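Local atomic coordinates of tryptophan decarboxylase 1 (Oryza sativa subsp. japonica, PDB entry 6KHO), a protein that uses pyridoxal 5'-phosphate to decarboxylate L-tryptophan to tryptamine and 5-hydroxy-L-tryptophan to serotonin, serving serotonin biosynthesis in rice. Residues E460-L465 and G480-R485; V427-P430 and V436-R439; A292-V297 and H347-S352; V184-A189 and V262-C267. One frame throughout, in Å; residues are numbered along the deposited sequence.

Contact 1 of 4, residues E460-L465 and G480-R485; sequences ELMERL and GRFVLR
In the C-terminal part of the chain a helix lies over a four-stranded antiparallel sheet, and here its residues Leu-461 and Met-462 rest on Leu-484 and Phe-482 of strand 481-487. The axes of segments 460-465 and 481-485 come within 9.8 Å at 28°, so helix and strand run nearly the same way. Leu-484 divides its two methyls between two successive helix residues: CD1 lies 4.0 Å from Leu-461 CD2, while CD2 meets the Met-462 CB at 3.7 Å. The two leucine side chains cross obliquely. Met-462 starts with CG anti to the backbone N (chi1 171°) and bends only at its last torsion, which carries CE to the edge of the Phe-482 ring, 4.3 Å from CZ. Branched leucines and a flexible thioether suit such a surface, since they mould to each other without polar partners. Polar chemistry is kept to another part of the helix surface, where Arg-464 NE donates to Glu-460 OE1 at 3.1 Å, one helical turn apart, in a salt bridge tilted out of the guanidinium plane. Beyond the pair, His-475 of strand 474-478 stacks on Phe-482 and touches Met-462, while Leu-461 reaches Ile-440 of strand 435-440 and Thr-508 and Thr-509 of helix 495-513, so helix 451-468 rests on the sheet and also borders helix 495-513.

Contact 2 of 4, residues V427-P430 and V436-R439; sequences VVVP and VCFR
Val-427 and Phe-438 face each other as a non-hydrogen-bonded antiparallel pair, CA to CA 4.4 Å, where strand 425-427 ends beside strand 435-440 in a beta-hairpin at the border of the C-terminal sheet. The tight part centres on the carbonyl of Cys-437. Val-428 N donates to Cys-437 O at 2.9 Å and a straight 163°, approaching from above the carbonyl plane, and Val-427 CA adds a CH...O contact to the same oxygen at 3.5 Å. Past Val-428 the loop draws away from strand 435-440. Water 1 takes up the separation, accepting from Cys-437 N at 2.6 Å and reaching Val-429 O at 3.0 Å, though other acceptors compete for its protons. Side chains meet loosely here, Val-429 CG2 lying 4.3 Å from Cys-437 CB. Separately, the partly exposed Val-428 lays CG2 3.9 Å from Arg-439 CG, which a chi1 of 68° sets between backbone N and carbonyl carbon. Valines, short and beta-branched, suit an extended chain and give methyls to these apolar contacts. Val-429 N is buried without a partner in the model, a cost that the single direct bond and the bridging water do not repay; the arginine's charge is met by acids outside the two segments, Glu-426, Glu-451 and Asp-455.

Contact 3 of 4, residues A292-V297 and H347-S352; sequences AAWVHV and HRLTGS
Trp-294, at the start of strand 294-298 in the seven-stranded mixed sheet of a fold type I pyridoxal-phosphate enzyme, points its six-membered ring at Arg-348 and Leu-349 of helix 346-353. The backbones stay well apart, with nearest CA atoms, those of Trp-294 and Arg-348, 10.8 Å from each other, and it is the long indole that bridges the distance. Its CG stands anti to the backbone N (chi1 -170°), which sends the ring out from the strand. Arg-348 meets the ring edge-on: Arg-348 CB lies in the indole plane, 4.0 Å from Trp-294 CZ3. The two side chains then slide past each other in opposite directions. The touching atom is the CB methylene at the ring edge, so the contact is aliphatic; the guanidinium plane is turned 78° from the ring. Leu-349 crosses the tryptophan at about a right angle and brings its CD1 methyl to Trp-294 CH2 at 3.9 Å. Arginine suits this rim because its methylenes pack while the residue as a whole remains exposed at the surface. Around the ring, Thr-182 and Ala-186 of helix 175-194 add cover, Tyr-265 lies with its plane about parallel, and NE1 is bonded to Ser-323 OG. With an alanine here, a gap would probably open against helix 346-353, Leu-349 CD1 would lose the ring it rests on, and the Ser-323 hydroxyl would lose its indole partner. Within the helix, the turn that carries Arg-348 and Leu-349 is closed by Gly-351 N donating to His-347 O at 3.0 Å.

Contact 4 of 4, residues V184-A189 and V262-C267; sequences VAARDA and VPTYVC
Water 2 sits between the carbonyls of Ala-186 and Thr-264 and donates to both, to Ala-186 O at 3.2 Å and to Thr-264 O at 3.0 Å, the hydrogen-bonded link from helix 184-189 to strand 262-267. Beside it the packing is close. The Ala-186 CB meets the edge of the Tyr-265 ring in plane, 3.7 Å from CD2, and Thr-264 CG2 lies 3.8 Å from Ala-186 O. Alanine suits this spot because a single methyl lets the segment axes approach to 7.7 Å, running nearly antiparallel at 165°. A helical psi of -33° at Thr-264 breaks the strand's usual alternation, and both Thr-264 and Tyr-265 turn to the helix. Thr-264 spends its hydroxyl on its own strand, OG1 donating to Val-262 O at 2.9 Å from above the carbonyl plane, which fixes the methyl against Ala-186. An alanine in place of Thr-264 would probably open a gap beside Ala-186 O and leave Val-262 O without its hydroxyl donor. Farther round the helix, Arg-187 grips Asp-188 OD1 side-on through NE and NH2, and bonds to Ala-224 O of its own chain and to Arg-222 O and Leu-223 O of the second subunit. Helix 175-194, which starts at the cofactor-binding Thr-175 and Ser-176, thus lies on the sheet as a layer of the alpha/beta large domain of fold type I enzymes.

Along the chain contact 4 closes before contact 3 opens, then come contact 2 and contact 1. Contacts 3 and 4 are centred 7 Å apart on neighbouring strands 294-298 and 262-269 of the seven-stranded sheet, and they touch: Ser-352 OG lies 2.7 Å from Asp-188 OD2. Contacts 1 and 2, centred 12 Å apart, share the four-stranded antiparallel sheet, where Leu-484 N meets Phe-438 O at 2.9 Å. The two pairs stand 35 to 40 Å apart between centres, with nearest atoms about 16 to 18 Å apart. The chain thus builds two separate sheets, the larger belonging to the cofactor-binding part and the smaller formed by its later residues.

Contact 1 of 4, residues E460-L465 and G480-R485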
loop_
_atom_site.group_PDB
_atom_site.type_symbol
_atom_site.label_atom_id
_atom_site.label_comp_id
_atom_site.label_asym_id
_atom_site.label_seq_id
_atom_site.Cartn_x
_atom_site.Cartn_y
_atom_site.Cartn_z
ATOM N N GLU A 460 18.193 -24.725 20.227
ATOM C CA GLU A 460 17.822 -26.108 19.948
ATOM C C GLU A 460 16.340 -26.332 20.211
ATOM O O GLU A 460 15.633 -26.917 19.381
ATOM C CB GLU A 460 18.677 -27.054 20.799
ATOM C CG GLU A 460 18.415 -28.536 20.577
ATOM C CD GLU A 460 19.135 -29.086 19.360
ATOM O OE1 GLU A 460 18.784 -30.200 18.905
ATOM O OE2 GLU A 460 20.050 -28.407 18.852
ATOM N N LEU A 461 15.857 -25.876 21.370
ATOM C CA LEU A 461 14.438 -25.978 21.695
ATOM C C LEU A 461 13.572 -25.401 20.576
ATOM O O LEU A 461 12.651 -26.061 20.077
ATOM C CB LEU A 461 14.162 -25.259 23.016
ATOM C CG LEU A 461 12.717 -25.282 23.507
ATOM C CD1 LEU A 461 12.191 -26.711 23.511
ATOM C CD2 LEU A 461 12.595 -24.644 24.888
ATOM N N MET A 462 13.882 -24.173 20.154
ATOM C CA MET A 462 13.093 -23.495 19.130
ATOM C C MET A 462 13.062 -24.288 17.826
ATOM O O MET A 462 11.998 -24.483 17.228
ATOM C CB MET A 462 13.663 -22.093 18.894
ATOM C CG MET A 462 13.065 -21.350 17.702
ATOM S SD MET A 462 13.928 -19.801 17.340
ATOM C CE MET A 462 15.268 -20.344 16.272
ATOM N N GLU A 463 14.228 -24.735 17.355
ATOM C CA GLU A 463 14.275 -25.452 16.087
ATOM C C GLU A 463 13.585 -26.806 16.198
ATOM O O GLU A 463 13.062 -27.313 15.200
ATOM C CB GLU A 463 15.729 -25.593 15.621
ATOM C CG GLU A 463 16.450 -24.241 15.495
ATOM C CD GLU A 463 17.941 -24.357 15.174
ATOM O OE1 GLU A 463 18.428 -23.577 14.323
ATOM O OE2 GLU A 463 18.629 -25.208 15.778
ATOM N N ARG A 464 13.540 -27.372 17.408
ATOM C CA ARG A 464 12.853 -28.635 17.651
ATOM C C ARG A 464 11.342 -28.456 17.707
ATOM O O ARG A 464 10.598 -29.310 17.221
ATOM C CB ARG A 464 13.358 -29.259 18.951
ATOM C CG ARG A 464 14.593 -30.115 18.759
ATOM C CD ARG A 464 15.020 -30.798 20.044
ATOM N NE ARG A 464 16.215 -31.606 19.822
ATOM C CZ ARG A 464 16.547 -32.666 20.552
ATOM N NH1 ARG A 464 15.775 -33.055 21.560
ATOM N NH2 ARG A 464 17.654 -33.338 20.268
ATOM N N LEU A 465 10.862 -27.373 18.317
ATOM C CA LEU A 465 9.427 -27.126 18.298
ATOM C C LEU A 465 8.937 -26.898 16.872
ATOM O O LEU A 465 7.865 -27.384 16.494
ATOM C CB LEU A 465 9.088 -25.941 19.200
ATOM C CG LEU A 465 9.424 -26.146 20.681
ATOM C CD1 LEU A 465 9.561 -24.820 21.406
ATOM C CD2 LEU A 465 8.386 -27.022 21.376
ATOM N N GLY A 480 21.565 -9.163 25.617
ATOM C CA GLY A 480 22.605 -10.090 25.211
ATOM C C GLY A 480 22.253 -11.560 25.315
ATOM O O GLY A 480 23.134 -12.414 25.173
ATOM N N ARG A 481 20.978 -11.881 25.538
ATOM C CA ARG A 481 20.539 -13.247 25.795
ATOM C C ARG A 481 19.608 -13.743 24.693
ATOM O O ARG A 481 18.789 -12.979 24.168
ATOM C CB ARG A 481 19.828 -13.342 27.146
ATOM C CG ARG A 481 20.743 -13.052 28.312
ATOM C CD ARG A 481 21.249 -14.342 28.922
ATOM N NE ARG A 481 22.172 -15.088 28.058
ATOM C CZ ARG A 481 23.407 -14.709 27.726
ATOM N NH1 ARG A 481 23.920 -13.577 28.187
ATOM N NH2 ARG A 481 24.139 -15.473 26.926
ATOM N N PHE A 482 19.743 -15.028 24.351
ATOM C CA PHE A 482 18.820 -15.684 23.428
ATOM C C PHE A 482 17.501 -15.943 24.142
ATOM O O PHE A 482 17.475 -16.605 25.187
ATOM C CB PHE A 482 19.421 -16.993 22.922
ATOM C CG PHE A 482 18.766 -17.538 21.686
ATOM C CD1 PHE A 482 17.608 -18.294 21.776
ATOM C CD2 PHE A 482 19.318 -17.314 20.435
ATOM C CE1 PHE A 482 17.008 -18.809 20.644
ATOM C CE2 PHE A 482 18.728 -17.828 19.299
ATOM C CZ PHE A 482 17.567 -18.580 19.402
ATOM N N VAL A 483 16.408 -15.421 23.581
ATOM C CA VAL A 483 15.094 -15.468 24.214
ATOM C C VAL A 483 14.070 -15.971 23.199
ATOM O O VAL A 483 14.144 -15.645 22.008
ATOM C CB VAL A 483 14.699 -14.083 24.771
ATOM C CG1 VAL A 483 13.250 -14.064 25.226
ATOM C CG2 VAL A 483 15.631 -13.691 25.918
ATOM N N LEU A 484 13.141 -16.801 23.662
ATOM C CA LEU A 484 12.034 -17.255 22.836
ATOM C C LEU A 484 10.831 -16.348 23.066
ATOM O O LEU A 484 10.445 -16.095 24.215
ATOM C CB LEU A 484 11.672 -18.708 23.160
ATOM C CG LEU A 484 12.734 -19.777 22.875
ATOM C CD1 LEU A 484 12.135 -21.180 22.906
ATOM C CD2 LEU A 484 13.415 -19.522 21.539
ATOM N N ARG A 485 10.240 -15.863 21.976
ATOM C CA ARG A 485 8.971 -15.150 22.045
ATOM C C ARG A 485 7.802 -16.122 21.907
ATOM O O ARG A 485 7.835 -17.044 21.084
ATOM C CB ARG A 485 8.889 -14.087 20.946
ATOM C CG ARG A 485 9.916 -12.977 21.066
ATOM C CD ARG A 485 9.898 -12.081 19.832
ATOM N NE ARG A 485 8.855 -11.057 19.891
ATOM C CZ ARG A 485 7.638 -11.194 19.365
ATOM N NH1 ARG A 485 7.287 -12.325 18.750
ATOM N NH2 ARG A 485 6.759 -10.200 19.460
#

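Contact 2 of 4, residues V427-P430 and V436-R439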
loop_
_atom_site.group_PDB
_atom_site.type_symbol
_atom_site.label_atom_id
_atom_site.label_comp_id
_atom_site.label_asym_id
_atom_site.label_seq_id
_atom_site.Cartn_x
_atom_site.Cartn_y
_atom_site.Cartn_z
ATOM N N VAL A 427 10.914 -16.154 32.979
ATOM C CA VAL A 427 10.252 -15.110 32.203
ATOM C C VAL A 427 11.177 -13.901 32.205
ATOM O O VAL A 427 11.497 -13.363 33.267
ATOM C CB VAL A 427 8.874 -14.761 32.783
ATOM C CG1 VAL A 427 8.303 -13.522 32.095
ATOM C CG2 VAL A 427 7.918 -15.947 32.635
ATOM N N VAL A 428 11.600 -13.475 31.015
ATOM C CA VAL A 428 12.727 -12.555 30.908
ATOM C C VAL A 428 12.327 -11.116 31.251
ATOM O O VAL A 428 13.092 -10.391 31.894
ATOM C CB VAL A 428 13.344 -12.669 29.505
ATOM C CG1 VAL A 428 14.282 -11.507 29.233
ATOM C CG2 VAL A 428 14.082 -13.992 29.378
ATOM N N VAL A 429 11.149 -10.666 30.826
ATOM C CA VAL A 429 10.685 -9.316 31.149
ATOM C C VAL A 429 9.243 -9.411 31.630
ATOM O O VAL A 429 8.565 -10.422 31.399
ATOM C CB VAL A 429 10.798 -8.356 29.939
ATOM C CG1 VAL A 429 12.244 -8.205 29.477
ATOM C CG2 VAL A 429 9.875 -8.820 28.784
ATOM N N PRO A 430 8.743 -8.375 32.307
ATOM C CA PRO A 430 7.317 -8.365 32.660
ATOM C C PRO A 430 6.460 -8.372 31.403
ATOM O O PRO A 430 6.828 -7.796 30.377
ATOM C CB PRO A 430 7.147 -7.058 33.447
ATOM C CG PRO A 430 8.529 -6.677 33.884
ATOM C CD PRO A 430 9.460 -7.202 32.841
ATOM N N VAL A 436 4.685 -13.164 25.700
ATOM C CA VAL A 436 5.498 -13.636 26.818
ATOM C C VAL A 436 6.893 -13.939 26.290
ATOM O O VAL A 436 7.044 -14.678 25.311
ATOM C CB VAL A 436 4.886 -14.883 27.480
ATOM C CG1 VAL A 436 5.844 -15.447 28.522
ATOM C CG2 VAL A 436 3.546 -14.558 28.100
ATOM N N CYS A 437 7.910 -13.374 26.934
ATOM C CA CYS A 437 9.295 -13.678 26.602
ATOM C C CYS A 437 9.853 -14.603 27.682
ATOM O O CYS A 437 9.761 -14.294 28.873
ATOM C CB CYS A 437 10.135 -12.400 26.496
ATOM S SG CYS A 437 9.776 -11.320 25.061
ATOM N N PHE A 438 10.423 -15.731 27.262
ATOM C CA PHE A 438 10.861 -16.754 28.199
ATOM C C PHE A 438 12.075 -17.463 27.621
ATOM O O PHE A 438 12.354 -17.373 26.421
ATOM C CB PHE A 438 9.742 -17.763 28.507
ATOM C CG PHE A 438 9.483 -18.749 27.398
ATOM C CD1 PHE A 438 8.892 -18.344 26.207
ATOM C CD2 PHE A 438 9.837 -20.080 27.540
ATOM C CE1 PHE A 438 8.659 -19.249 25.183
ATOM C CE2 PHE A 438 9.602 -20.993 26.517
ATOM C CZ PHE A 438 9.015 -20.577 25.338
ATOM N N ARG A 439 12.808 -18.161 28.489
ATOM C CA ARG A 439 13.934 -18.950 28.011
ATOM C C ARG A 439 14.287 -20.027 29.025
ATOM O O ARG A 439 13.863 -19.989 30.185
ATOM C CB ARG A 439 15.154 -18.070 27.710
ATOM C CG ARG A 439 15.818 -17.437 28.918
ATOM C CD ARG A 439 17.183 -16.904 28.513
ATOM N NE ARG A 439 18.178 -17.088 29.565
ATOM C CZ ARG A 439 19.437 -17.450 29.346
ATOM N NH1 ARG A 439 19.865 -17.675 28.107
ATOM N NH2 ARG A 439 20.270 -17.588 30.369
HETATM O O HOH W 1 7.520 -11.755 28.951
#

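Contact 3 of 4, residues A292-V297 and H347-S352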
loop_
_atom_site.group_PDB
_atom_site.type_symbol
_atom_site.label_atom_id
_atom_site.label_comp_id
_atom_site.label_asym_id
_atom_site.label_seq_id
_atom_site.Cartn_x
_atom_site.Cartn_y
_atom_site.Cartn_z
ATOM N N ALA A 292 11.517 21.692 20.328
ATOM C CA ALA A 292 10.455 21.780 19.322
ATOM C C ALA A 292 10.522 20.612 18.342
ATOM O O ALA A 292 10.218 20.760 17.160
ATOM C CB ALA A 292 10.489 23.114 18.568
ATOM N N ALA A 293 10.942 19.446 18.816
ATOM C CA ALA A 293 11.062 18.307 17.919
ATOM C C ALA A 293 9.709 17.612 17.772
ATOM O O ALA A 293 8.902 17.578 18.705
ATOM C CB ALA A 293 12.109 17.325 18.446
ATOM N N TRP A 294 9.467 17.055 16.582
ATOM C CA TRP A 294 8.270 16.251 16.356
ATOM C C TRP A 294 8.336 14.969 17.181
ATOM O O TRP A 294 9.387 14.324 17.263
ATOM C CB TRP A 294 8.163 15.908 14.870
ATOM C CG TRP A 294 6.884 15.294 14.414
ATOM C CD1 TRP A 294 6.429 14.029 14.671
ATOM C CD2 TRP A 294 5.925 15.899 13.544
ATOM N NE1 TRP A 294 5.217 13.829 14.043
ATOM C CE2 TRP A 294 4.892 14.958 13.339
ATOM C CE3 TRP A 294 5.832 17.155 12.928
ATOM C CZ2 TRP A 294 3.768 15.238 12.550
ATOM C CZ3 TRP A 294 4.722 17.424 12.133
ATOM C CH2 TRP A 294 3.713 16.468 11.946
ATOM N N VAL A 295 7.221 14.606 17.811
ATOM C CA VAL A 295 7.121 13.347 18.543
ATOM C C VAL A 295 6.050 12.478 17.891
ATOM O O VAL A 295 4.873 12.851 17.864
ATOM C CB VAL A 295 6.796 13.553 20.024
ATOM C CG1 VAL A 295 6.658 12.199 20.695
ATOM C CG2 VAL A 295 7.912 14.358 20.705
ATOM N N HIS A 296 6.452 11.314 17.398
ATOM C CA HIS A 296 5.521 10.305 16.900
ATOM C C HIS A 296 5.508 9.106 17.844
ATOM O O HIS A 296 6.563 8.673 18.321
ATOM C CB HIS A 296 5.902 9.857 15.492
ATOM C CG HIS A 296 4.995 8.798 14.942
ATOM N ND1 HIS A 296 3.759 9.088 14.412
ATOM C CD2 HIS A 296 5.132 7.453 14.869
ATOM C CE1 HIS A 296 3.177 7.966 14.016
ATOM N NE2 HIS A 296 3.989 6.959 14.286
ATOM N N VAL A 297 4.312 8.595 18.144
ATOM C CA VAL A 297 4.146 7.383 18.941
ATOM C C VAL A 297 3.816 6.220 17.998
ATOM O O VAL A 297 2.809 6.254 17.276
ATOM C CB VAL A 297 3.055 7.557 20.009
ATOM C CG1 VAL A 297 2.786 6.225 20.720
ATOM C CG2 VAL A 297 3.446 8.657 21.008
ATOM N N HIS A 347 -2.544 20.089 8.509
ATOM C CA HIS A 347 -1.868 21.061 7.651
ATOM C C HIS A 347 -0.355 20.824 7.596
ATOM O O HIS A 347 0.277 21.083 6.564
ATOM C CB HIS A 347 -2.194 22.474 8.149
ATOM C CG HIS A 347 -1.694 23.575 7.264
ATOM N ND1 HIS A 347 -1.995 23.651 5.919
ATOM C CD2 HIS A 347 -0.929 24.661 7.541
ATOM C CE1 HIS A 347 -1.431 24.731 5.404
ATOM N NE2 HIS A 347 -0.785 25.364 6.368
ATOM N N ARG A 348 0.237 20.319 8.684
ATOM C CA ARG A 348 1.667 20.006 8.678
ATOM C C ARG A 348 1.990 18.892 7.686
ATOM O O ARG A 348 3.071 18.889 7.084
ATOM C CB ARG A 348 2.137 19.604 10.086
ATOM C CG ARG A 348 2.015 20.674 11.190
ATOM C CD ARG A 348 3.301 21.504 11.365
ATOM N NE ARG A 348 3.252 22.372 12.546
ATOM C CZ ARG A 348 3.967 23.493 12.691
ATOM N NH1 ARG A 348 3.862 24.223 13.802
ATOM N NH2 ARG A 348 4.787 23.892 11.724
ATOM N N LEU A 349 1.075 17.929 7.508
ATOM C CA LEU A 349 1.311 16.845 6.555
ATOM C C LEU A 349 0.945 17.255 5.136
ATOM O O LEU A 349 1.728 17.050 4.201
ATOM C CB LEU A 349 0.516 15.602 6.947
ATOM C CG LEU A 349 1.269 14.435 7.566
ATOM C CD1 LEU A 349 2.095 14.903 8.737
ATOM C CD2 LEU A 349 0.248 13.397 8.009
ATOM N N THR A 350 -0.243 17.833 4.950
ATOM C CA THR A 350 -0.652 18.199 3.598
ATOM C C THR A 350 0.295 19.238 3.003
ATOM O O THR A 350 0.512 19.248 1.789
ATOM C CB THR A 350 -2.101 18.712 3.589
ATOM O OG1 THR A 350 -2.222 19.841 4.470
ATOM C CG2 THR A 350 -3.065 17.613 4.060
ATOM N N GLY A 351 0.922 20.070 3.842
ATOM C CA GLY A 351 1.879 21.045 3.329
ATOM C C GLY A 351 3.028 20.409 2.565
ATOM O O GLY A 351 3.489 20.947 1.554
ATOM N N SER A 352 3.494 19.249 3.027
ATOM C CA SER A 352 4.544 18.509 2.335
ATOM C C SER A 352 4.018 17.552 1.265
ATOM O O SER A 352 4.732 17.268 0.295
ATOM C CB SER A 352 5.363 17.700 3.343
ATOM O OG SER A 352 6.028 18.549 4.254
#

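Contact 4 of 4, residues V184-A189 and V262-C267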
loop_
_atom_site.group_PDB
_atom_site.type_symbol
_atom_site.label_atom_id
_atom_site.label_comp_id
_atom_site.label_asym_id
_atom_site.label_seq_id
_atom_site.Cartn_x
_atom_site.Cartn_y
_atom_site.Cartn_z
ATOM N N VAL A 184 8.819 13.323 7.043
ATOM C CA VAL A 184 8.956 14.323 5.993
ATOM C C VAL A 184 8.382 15.656 6.458
ATOM O O VAL A 184 8.982 16.712 6.237
ATOM C CB VAL A 184 8.297 13.834 4.694
ATOM C CG1 VAL A 184 8.052 15.008 3.746
ATOM C CG2 VAL A 184 9.202 12.798 4.022
ATOM N N ALA A 185 7.243 15.628 7.148
ATOM C CA ALA A 185 6.682 16.873 7.671
ATOM C C ALA A 185 7.624 17.517 8.689
ATOM O O ALA A 185 7.875 18.729 8.643
ATOM C CB ALA A 185 5.305 16.610 8.278
ATOM N N ALA A 186 8.174 16.717 9.606
ATOM C CA ALA A 186 9.098 17.262 10.601
ATOM C C ALA A 186 10.359 17.794 9.936
ATOM O O ALA A 186 10.843 18.881 10.281
ATOM C CB ALA A 186 9.447 16.200 11.644
ATOM N N ARG A 187 10.901 17.032 8.978
ATOM C CA ARG A 187 12.069 17.464 8.216
ATOM C C ARG A 187 11.839 18.816 7.551
ATOM O O ARG A 187 12.667 19.731 7.662
ATOM C CB ARG A 187 12.417 16.411 7.162
ATOM C CG ARG A 187 13.653 16.745 6.303
ATOM C CD ARG A 187 13.693 15.904 5.014
ATOM N NE ARG A 187 12.674 16.337 4.053
ATOM C CZ ARG A 187 12.326 15.672 2.952
ATOM N NH1 ARG A 187 12.906 14.509 2.646
ATOM N NH2 ARG A 187 11.383 16.168 2.158
ATOM N N ASP A 188 10.716 18.958 6.848
ATOM C CA ASP A 188 10.495 20.183 6.087
ATOM C C ASP A 188 10.369 21.385 7.019
ATOM O O ASP A 188 10.880 22.470 6.712
ATOM C CB ASP A 188 9.264 20.025 5.187
ATOM C CG ASP A 188 9.523 19.056 4.014
ATOM O OD1 ASP A 188 10.707 18.677 3.815
ATOM O OD2 ASP A 188 8.559 18.681 3.291
ATOM N N ALA A 189 9.732 21.196 8.178
ATOM C CA ALA A 189 9.587 22.284 9.135
ATOM C C ALA A 189 10.932 22.666 9.739
ATOM O O ALA A 189 11.222 23.857 9.918
ATOM C CB ALA A 189 8.595 21.886 10.229
ATOM N N VAL A 262 20.353 20.095 14.589
ATOM C CA VAL A 262 18.953 20.441 14.831
ATOM C C VAL A 262 18.160 19.189 15.190
ATOM O O VAL A 262 17.844 18.384 14.293
ATOM C CB VAL A 262 18.331 21.129 13.607
ATOM C CG1 VAL A 262 16.897 21.539 13.902
ATOM C CG2 VAL A 262 19.183 22.317 13.157
ATOM N N PRO A 263 17.825 18.978 16.465
ATOM C CA PRO A 263 16.967 17.842 16.824
ATOM C C PRO A 263 15.591 18.023 16.210
ATOM O O PRO A 263 14.940 19.053 16.396
ATOM C CB PRO A 263 16.918 17.893 18.355
ATOM C CG PRO A 263 18.103 18.734 18.744
ATOM C CD PRO A 263 18.265 19.732 17.652
ATOM N N THR A 264 15.151 17.003 15.479
ATOM C CA THR A 264 14.059 17.156 14.530
ATOM C C THR A 264 12.849 16.282 14.831
ATOM O O THR A 264 11.720 16.729 14.610
ATOM C CB THR A 264 14.576 16.874 13.106
ATOM O OG1 THR A 264 15.509 17.903 12.723
ATOM C CG2 THR A 264 13.436 16.815 12.081
ATOM N N TYR A 265 13.043 15.087 15.388
ATOM C CA TYR A 265 11.987 14.077 15.421
ATOM C C TYR A 265 12.384 12.996 16.413
ATOM O O TYR A 265 13.538 12.557 16.425
ATOM C CB TYR A 265 11.786 13.496 14.017
ATOM C CG TYR A 265 10.668 12.475 13.801
ATOM C CD1 TYR A 265 10.739 11.192 14.326
ATOM C CD2 TYR A 265 9.583 12.790 12.984
ATOM C CE1 TYR A 265 9.714 10.254 14.068
ATOM C CE2 TYR A 265 8.565 11.868 12.718
ATOM C CZ TYR A 265 8.633 10.610 13.265
ATOM O OH TYR A 265 7.632 9.698 12.957
ATOM N N VAL A 266 11.431 12.588 17.249
ATOM C CA VAL A 266 11.611 11.489 18.196
ATOM C C VAL A 266 10.505 10.458 17.964
ATOM O O VAL A 266 9.330 10.818 17.867
ATOM C CB VAL A 266 11.569 11.982 19.659
ATOM C CG1 VAL A 266 11.757 10.824 20.613
ATOM C CG2 VAL A 266 12.628 13.083 19.927
ATOM N N CYS A 267 10.871 9.176 17.909
ATOM C CA CYS A 267 9.891 8.092 17.864
ATOM C C CYS A 267 9.835 7.398 19.217
ATOM O O CYS A 267 10.844 6.869 19.687
ATOM C CB CYS A 267 10.225 7.076 16.768
ATOM S SG CYS A 267 8.895 5.826 16.514
HETATM O O HOH W 2 10.565 19.253 13.440
#